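Local coordinates for tryptophan halogenase (Shewanella frigidimarina, PDB 2PYX), which probably acts as a flavin-dependent monooxygenase of the tryptophan halogenase family, binding FAD in a Rossmann-type domain, at residues D79-C84 with E513-V518; K293-V298 with F314-V319; K341-N346 with D387-R392. One frame throughout, in Å; residues are numbered along the deposited sequence.

Contact 1 of 3, residues D79-C84 with E513-V518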
# COMPACT_ATOMS: atom_id res chain seq x y z
N ASP A 79 -12.09 17.79 -1.55
CA ASP A 79 -11.94 17.68 -3.00
C ASP A 79 -11.51 16.25 -3.39
O ASP A 79 -12.05 15.66 -4.30
CB ASP A 79 -10.87 18.67 -3.51
CG ASP A 79 -11.31 20.12 -3.46
OD1 ASP A 79 -12.51 20.42 -3.27
OD2 ASP A 79 -10.44 20.98 -3.66
N PHE A 80 -10.50 15.72 -2.69
CA PHE A 80 -10.03 14.36 -2.95
C PHE A 80 -11.15 13.33 -2.81
O PHE A 80 -11.38 12.48 -3.69
CB PHE A 80 -8.86 14.04 -1.99
CG PHE A 80 -8.47 12.58 -2.00
CD1 PHE A 80 -7.74 12.05 -3.06
CD2 PHE A 80 -8.83 11.74 -0.96
CE1 PHE A 80 -7.42 10.70 -3.08
CE2 PHE A 80 -8.51 10.40 -0.98
CZ PHE A 80 -7.80 9.87 -2.04
N ILE A 81 -11.83 13.35 -1.67
CA ILE A 81 -12.88 12.37 -1.38
C ILE A 81 -14.00 12.45 -2.43
O ILE A 81 -14.46 11.43 -2.94
CB ILE A 81 -13.43 12.55 0.07
CG1 ILE A 81 -12.37 12.12 1.07
CG2 ILE A 81 -14.72 11.75 0.29
CD1 ILE A 81 -12.72 12.41 2.52
N ARG A 82 -14.39 13.68 -2.76
CA ARG A 82 -15.48 13.89 -3.67
C ARG A 82 -15.10 13.45 -5.08
O ARG A 82 -15.89 12.80 -5.75
CB ARG A 82 -15.89 15.36 -3.65
CG ARG A 82 -16.58 15.80 -2.30
CD ARG A 82 -16.65 17.32 -2.14
NE ARG A 82 -17.23 17.76 -0.86
CZ ARG A 82 -17.10 18.99 -0.36
NH1 ARG A 82 -16.39 19.91 -1.02
NH2 ARG A 82 -17.65 19.33 0.80
N GLN A 83 -13.90 13.79 -5.52
CA GLN A 83 -13.50 13.58 -6.91
C GLN A 83 -12.95 12.18 -7.23
O GLN A 83 -12.92 11.76 -8.39
CB GLN A 83 -12.52 14.68 -7.33
CG GLN A 83 -13.21 16.04 -7.35
CD GLN A 83 -12.24 17.20 -7.53
OE1 GLN A 83 -11.26 17.09 -8.25
NE2 GLN A 83 -12.52 18.31 -6.85
N CYS A 84 -12.50 11.46 -6.19
CA CYS A 84 -11.83 10.18 -6.41
C CYS A 84 -12.64 8.98 -5.94
O CYS A 84 -12.09 7.87 -5.80
CB CYS A 84 -10.45 10.21 -5.72
SG CYS A 84 -9.45 11.56 -6.36
N GLU A 513 -22.81 7.57 6.71
CA GLU A 513 -23.36 8.80 7.30
C GLU A 513 -22.34 9.95 7.27
O GLU A 513 -22.69 11.10 6.98
CB GLU A 513 -24.03 8.55 8.66
CG GLU A 513 -23.33 8.91 9.92
CD GLU A 513 -24.07 8.37 11.14
OE1 GLU A 513 -25.24 8.78 11.40
OE2 GLU A 513 -23.48 7.54 11.87
N LEU A 514 -21.05 9.62 7.48
CA LEU A 514 -19.99 10.61 7.43
C LEU A 514 -19.76 11.11 6.00
O LEU A 514 -19.72 12.32 5.76
CB LEU A 514 -18.69 10.05 8.05
CG LEU A 514 -17.49 10.97 7.96
CD1 LEU A 514 -17.81 12.35 8.60
CD2 LEU A 514 -16.23 10.36 8.59
N LEU A 515 -19.63 10.18 5.06
CA LEU A 515 -19.39 10.54 3.68
C LEU A 515 -20.53 11.37 3.12
O LEU A 515 -20.30 12.28 2.33
CB LEU A 515 -19.12 9.28 2.85
CG LEU A 515 -17.78 8.60 3.16
CD1 LEU A 515 -17.74 7.23 2.48
CD2 LEU A 515 -16.60 9.44 2.70
N ASP A 516 -21.77 11.10 3.54
CA ASP A 516 -22.89 11.95 3.12
C ASP A 516 -22.67 13.41 3.53
O ASP A 516 -22.94 14.34 2.75
CB ASP A 516 -24.20 11.46 3.71
CG ASP A 516 -24.72 10.20 3.05
OD1 ASP A 516 -24.29 9.83 1.94
OD2 ASP A 516 -25.61 9.59 3.68
N LYS A 517 -22.21 13.63 4.75
CA LYS A 517 -21.94 15.00 5.23
C LYS A 517 -20.66 15.59 4.64
O LYS A 517 -20.55 16.80 4.48
CB LYS A 517 -21.93 15.06 6.76
CG LYS A 517 -23.32 14.81 7.39
CD LYS A 517 -24.26 15.99 7.12
CE LYS A 517 -25.66 15.80 7.77
NZ LYS A 517 -26.38 14.67 7.16
N VAL A 518 -19.68 14.76 4.33
CA VAL A 518 -18.50 15.26 3.64
C VAL A 518 -18.88 15.78 2.27
O VAL A 518 -18.37 16.79 1.83
CB VAL A 518 -17.41 14.16 3.50
CG1 VAL A 518 -16.30 14.63 2.57
CG2 VAL A 518 -16.86 13.81 4.87
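Helix 77-83 meets the C-terminal helix 511-520 through Ile81 and Arg82 on one side and Leu515 and Val518 on the other. The two short helical segments cross at -107°, with their axes 10.8 Å apart at closest approach. Ile81 CG2 lies 3.8 Å from Leu515 CD2 and 4.0 Å from Val518 CG1, and the Ile81 side chain crosses both partners at about a right angle. CG2 is anti to its own backbone N, on a CB that points to the C-terminal helix. Phe88 of strand 87-95 packs against Ile81 and Leu515 alike. The contact ties the last helix of the chain to helix 77-83, and the Leu515 side chain is about 10 Å from that of Lys89, the predicted active-site residue.

Beside this buried patch, Arg82 stretches out from CG to NE and grips one backbone atom side-on. Arg82 NE to Val518 O is 3.1 Å, and Arg82 NH2 to Val518 O is 2.8 Å. The oxygen sits at the edge of the guanidinium, near its plane. NH2 comes in nearly along the C=O axis, while NE is tilted from the carbonyl plane. Both bonds are bent, 137° at NE and 146° at NH2, because two N-H groups share one oxygen. This would restrict the turning of the guanidinium, whose positive charge probably also polarises that carbonyl.

Contact 2 of 3, residues K293-V298 with F314-V319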
# COMPACT_ATOMS: atom_id res chain seq x y z
N LYS A 293 -18.31 -1.80 -4.90
CA LYS A 293 -17.12 -2.51 -4.40
C LYS A 293 -16.24 -2.97 -5.56
O LYS A 293 -16.71 -3.20 -6.68
CB LYS A 293 -17.53 -3.73 -3.57
CG LYS A 293 -18.23 -3.38 -2.27
CD LYS A 293 -18.85 -4.58 -1.59
CE LYS A 293 -20.20 -4.93 -2.21
NZ LYS A 293 -20.79 -6.17 -1.63
N GLY A 294 -14.95 -3.08 -5.28
CA GLY A 294 -14.00 -3.74 -6.18
C GLY A 294 -13.61 -5.04 -5.54
O GLY A 294 -13.28 -5.05 -4.35
N VAL A 295 -13.69 -6.12 -6.31
CA VAL A 295 -13.44 -7.48 -5.79
C VAL A 295 -12.46 -8.18 -6.73
O VAL A 295 -12.53 -8.01 -7.94
CB VAL A 295 -14.76 -8.30 -5.65
CG1 VAL A 295 -14.49 -9.72 -5.23
CG2 VAL A 295 -15.67 -7.65 -4.65
N GLY A 296 -11.51 -8.95 -6.17
CA GLY A 296 -10.62 -9.73 -7.00
C GLY A 296 -10.10 -10.96 -6.32
O GLY A 296 -9.86 -10.93 -5.12
N TYR A 297 -9.92 -12.03 -7.09
CA TYR A 297 -9.35 -13.25 -6.59
C TYR A 297 -7.89 -13.29 -7.07
O TYR A 297 -7.60 -13.29 -8.28
CB TYR A 297 -10.09 -14.46 -7.16
CG TYR A 297 -9.68 -15.82 -6.64
CD1 TYR A 297 -8.94 -15.98 -5.47
CD2 TYR A 297 -10.06 -16.97 -7.31
CE1 TYR A 297 -8.58 -17.28 -5.01
CE2 TYR A 297 -9.69 -18.23 -6.86
CZ TYR A 297 -8.99 -18.40 -5.70
OH TYR A 297 -8.63 -19.61 -5.21
N VAL A 298 -6.96 -13.26 -6.10
CA VAL A 298 -5.53 -13.45 -6.31
C VAL A 298 -5.27 -14.93 -6.11
O VAL A 298 -5.59 -15.47 -5.06
CB VAL A 298 -4.76 -12.65 -5.25
CG1 VAL A 298 -3.28 -13.02 -5.25
CG2 VAL A 298 -4.99 -11.18 -5.45
N PHE A 314 -17.00 -16.38 -8.39
CA PHE A 314 -18.46 -16.23 -8.52
C PHE A 314 -19.18 -16.76 -7.28
O PHE A 314 -20.21 -16.20 -6.88
CB PHE A 314 -18.99 -16.90 -9.80
CG PHE A 314 -18.63 -16.18 -11.07
CD1 PHE A 314 -17.97 -14.96 -11.07
CD2 PHE A 314 -18.97 -16.73 -12.30
CE1 PHE A 314 -17.65 -14.31 -12.25
CE2 PHE A 314 -18.67 -16.07 -13.48
CZ PHE A 314 -18.02 -14.86 -13.46
N ASN A 315 -18.68 -17.82 -6.68
CA ASN A 315 -19.20 -18.32 -5.41
C ASN A 315 -19.13 -17.26 -4.34
O ASN A 315 -20.07 -17.06 -3.57
CB ASN A 315 -18.50 -19.60 -4.96
CG ASN A 315 -18.83 -20.80 -5.83
OD1 ASN A 315 -19.79 -20.78 -6.60
ND2 ASN A 315 -18.02 -21.85 -5.71
N TYR A 316 -17.99 -16.56 -4.25
CA TYR A 316 -17.84 -15.50 -3.25
C TYR A 316 -18.87 -14.39 -3.46
O TYR A 316 -19.37 -13.81 -2.48
CB TYR A 316 -16.40 -14.93 -3.31
CG TYR A 316 -16.17 -13.70 -2.45
CD1 TYR A 316 -15.72 -13.81 -1.14
CD2 TYR A 316 -16.39 -12.43 -2.95
CE1 TYR A 316 -15.50 -12.69 -0.37
CE2 TYR A 316 -16.17 -11.28 -2.17
CZ TYR A 316 -15.76 -11.44 -0.87
OH TYR A 316 -15.52 -10.34 -0.05
N LEU A 317 -19.14 -14.08 -4.73
CA LEU A 317 -20.11 -13.04 -5.09
C LEU A 317 -21.55 -13.51 -4.90
O LEU A 317 -22.45 -12.68 -4.87
CB LEU A 317 -19.93 -12.59 -6.54
CG LEU A 317 -18.59 -11.90 -6.90
CD1 LEU A 317 -18.44 -11.72 -8.41
CD2 LEU A 317 -18.40 -10.59 -6.16
N GLY A 318 -21.76 -14.82 -4.79
CA GLY A 318 -23.10 -15.37 -4.60
C GLY A 318 -23.90 -15.39 -5.88
O GLY A 318 -25.14 -15.26 -5.85
N VAL A 319 -23.23 -15.54 -7.02
CA VAL A 319 -23.90 -15.53 -8.32
C VAL A 319 -23.68 -16.83 -9.06
O VAL A 319 -22.63 -17.45 -8.97
CB VAL A 319 -23.47 -14.33 -9.21
CG1 VAL A 319 -23.73 -13.02 -8.48
CG2 VAL A 319 -21.99 -14.41 -9.63
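Val295 of strand 292-299 packs against Tyr316 and Leu317, which lie in the last turn of helix 306-317. The tight part of the contact is small and apolar. It centres on one methyl, Val295 CG1, which lies 3.8 Å from Tyr316 CE2 and 4.0 Å from Tyr316 CD2. The methyl meets this side of the ring obliquely. Leu317 CD2 comes to the same methyl at 4.1 Å, so CG1 is shared by a ring and a branched chain. The CB of Val295 points at the helix, and CG1 is anti to the backbone N (chi1 176°). The ring of Tyr316 is carried over to the strand by its own chi1 of 172°, with CG anti to N. Leu317 starts out differently: its CB does not point at the strand, but the end of its chain turns in.

The sheet closes round this patch. Ile284 touches both Val295 and Tyr316, while Val261 touches both Val295 and Leu317. The looser side is at the outer part of the helix end. Tyr316 and Leu317 are both partly exposed, and Gly318 of the turn is exposed. The phenol of Tyr316 is not left to the apolar patch: its OH is hydrogen-bonded to Asp286 of strand 282-288, which holds the far end of the ring.

Beyond Leu317 the chain turns away through Gly318, whose phi is 78°. Val319 N bonds to Phe314 O at 3.1 Å, and Gly318 N bonds to Asn315 O at 3.1 Å. The helix that follows strand 292-299 thus covers a face of its own sheet, on the antiparallel part of a mixed sheet formed by strands 255-262, 292-299 and 282-288, and its C-terminal end is closed by a Schellman motif.

Contact 3 of 3, residues K341-N346 with D387-R392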
# COMPACT_ATOMS: atom_id res chain seq x y z
N LYS A 341 17.54 -3.15 -8.18
CA LYS A 341 17.74 -1.77 -7.75
C LYS A 341 16.56 -0.96 -8.28
O LYS A 341 16.01 -1.33 -9.32
CB LYS A 341 19.03 -1.23 -8.42
CG LYS A 341 20.32 -1.81 -7.94
CD LYS A 341 21.46 -1.65 -8.91
CE LYS A 341 22.14 -0.37 -8.77
NZ LYS A 341 23.44 -0.43 -9.55
N CYS A 342 16.19 0.13 -7.63
CA CYS A 342 15.24 1.10 -8.22
C CYS A 342 15.93 2.27 -8.93
O CYS A 342 15.26 2.98 -9.66
CB CYS A 342 14.26 1.69 -7.21
SG CYS A 342 14.96 2.76 -5.95
N TRP A 343 17.23 2.44 -8.73
CA TRP A 343 17.94 3.62 -9.24
C TRP A 343 19.26 3.16 -9.89
O TRP A 343 20.10 2.58 -9.23
CB TRP A 343 18.21 4.60 -8.11
CG TRP A 343 18.70 5.96 -8.50
CD1 TRP A 343 19.36 6.32 -9.63
CD2 TRP A 343 18.57 7.14 -7.69
NE1 TRP A 343 19.64 7.69 -9.59
CE2 TRP A 343 19.18 8.21 -8.41
CE3 TRP A 343 18.02 7.40 -6.42
CZ2 TRP A 343 19.22 9.49 -7.91
CZ3 TRP A 343 18.05 8.67 -5.93
CH2 TRP A 343 18.66 9.71 -6.68
N GLN A 344 19.36 3.34 -11.21
CA GLN A 344 20.54 2.94 -11.97
C GLN A 344 20.93 4.14 -12.83
O GLN A 344 20.08 4.69 -13.53
CB GLN A 344 20.20 1.73 -12.87
CG GLN A 344 21.35 1.25 -13.75
CD GLN A 344 22.50 0.72 -12.92
OE1 GLN A 344 22.34 -0.23 -12.12
NE2 GLN A 344 23.68 1.31 -13.09
N ASN A 345 22.21 4.50 -12.81
CA ASN A 345 22.68 5.69 -13.48
C ASN A 345 21.78 6.85 -13.01
O ASN A 345 21.66 7.11 -11.80
CB ASN A 345 22.70 5.46 -15.00
CG ASN A 345 23.80 4.52 -15.43
OD1 ASN A 345 23.71 3.31 -15.25
ND2 ASN A 345 24.87 5.08 -15.97
N ASN A 346 21.15 7.55 -13.95
CA ASN A 346 20.30 8.72 -13.65
C ASN A 346 18.84 8.44 -13.87
O ASN A 346 18.06 9.33 -14.24
CB ASN A 346 20.73 9.95 -14.47
CG ASN A 346 20.59 9.76 -15.94
OD1 ASN A 346 20.62 8.63 -16.48
ND2 ASN A 346 20.42 10.89 -16.66
N ASP A 387 25.73 8.99 -7.24
CA ASP A 387 25.82 7.55 -6.94
C ASP A 387 25.88 7.27 -5.44
O ASP A 387 25.48 6.18 -4.99
CB ASP A 387 27.03 6.92 -7.61
CG ASP A 387 26.92 6.82 -9.14
OD1 ASP A 387 25.93 7.26 -9.78
OD2 ASP A 387 27.91 6.28 -9.72
N THR A 388 26.34 8.22 -4.63
CA THR A 388 26.33 8.07 -3.19
C THR A 388 24.91 8.03 -2.70
O THR A 388 24.54 7.23 -1.84
CB THR A 388 27.11 9.19 -2.50
OG1 THR A 388 28.47 9.10 -2.97
CG2 THR A 388 27.10 9.12 -1.00
N ILE A 389 24.08 8.89 -3.31
CA ILE A 389 22.68 8.94 -2.93
C ILE A 389 21.93 7.73 -3.49
O ILE A 389 21.16 7.08 -2.77
CB ILE A 389 22.04 10.26 -3.38
CG1 ILE A 389 22.60 11.41 -2.52
CG2 ILE A 389 20.54 10.19 -3.25
CD1 ILE A 389 22.32 12.81 -3.11
N SER A 390 22.17 7.36 -4.74
CA SER A 390 21.44 6.23 -5.30
C SER A 390 21.80 4.95 -4.57
O SER A 390 20.93 4.08 -4.35
CB SER A 390 21.65 6.08 -6.77
OG SER A 390 22.99 5.87 -7.13
N ALA A 391 23.06 4.83 -4.16
CA ALA A 391 23.45 3.60 -3.44
C ALA A 391 22.65 3.47 -2.14
O ALA A 391 22.19 2.36 -1.79
CB ALA A 391 24.92 3.60 -3.14
N ARG A 392 22.49 4.55 -1.37
CA ARG A 392 21.80 4.42 -0.08
C ARG A 392 20.28 4.29 -0.28
O ARG A 392 19.60 3.58 0.47
CB ARG A 392 22.20 5.54 0.89
CG ARG A 392 21.70 6.92 0.53
CD ARG A 392 22.56 7.94 1.32
NE ARG A 392 22.07 9.30 1.23
CZ ARG A 392 22.69 10.35 1.74
NH1 ARG A 392 23.87 10.20 2.29
NH2 ARG A 392 22.12 11.55 1.65
O HOH W 1 23.39 6.53 -9.71
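Trp343, Ser390 and Ile389 bury most of the surface here, and the indole of Trp343 is the common partner. Ser390 CB sits over one face of the five-membered ring in a CH-pi contact, 3.4 Å from its centroid and 12° off the ring normal. The same carbon is 3.4 Å from Trp343 CD2. At the benzo end, Ile389 CG2 approaches obliquely, 3.9 Å from Trp343 CH2. With chi1 at -169°, Trp343 CG is anti to the backbone N, and the ring is laid against helix 383-413. Met386 and Pro380 also touch the indole.

Trp343 belongs to strand 343-344, an outermost strand of the six-stranded mixed sheet. That sheet also contains strand 9-13, which leads into the predicted FAD-binding glycines, consistent with a Rossmann-type fold. The long helix 383-413 packs on this edge. An alanine here would take the indole away, and would probably leave a gap beneath Ser390 CB and Ile389 CG2.

Ser390 turns its OG to the polar side, between the backbone N and the carbonyl carbon (chi1 61°). There it donates to a water at 2.7 Å from OG. That water donates to Asn345 O at 2.8 Å and to Asp387 OD1 at 2.6 Å, joining loop and helix through one molecule. Asn345 O also takes a weak bond from Trp343 NE1. Asp387 OD1 also forms a salt bridge with Arg383.

Contact 1 joins residues far apart in the chain, near residue 80 and near the C-terminus, and the other two lie between them in sequence. Contact 2 closes before contact 3 opens. The centres of contacts 1 and 2 are about 26 Å apart, their nearest atoms about 11 Å. Contact 3 is on the opposite side of the chain's centre, its centre about 40 Å from that of contact 1 and about 41 Å from that of contact 2. Contact 1 sets helix on helix, beside strand 87-95 of the nine-stranded sheet. Contact 2 sets a helix on that same sheet. Contact 3 sets a helix on the edge strand of the six-stranded sheet. Only contact 1 lies near predicted active-site Lys89.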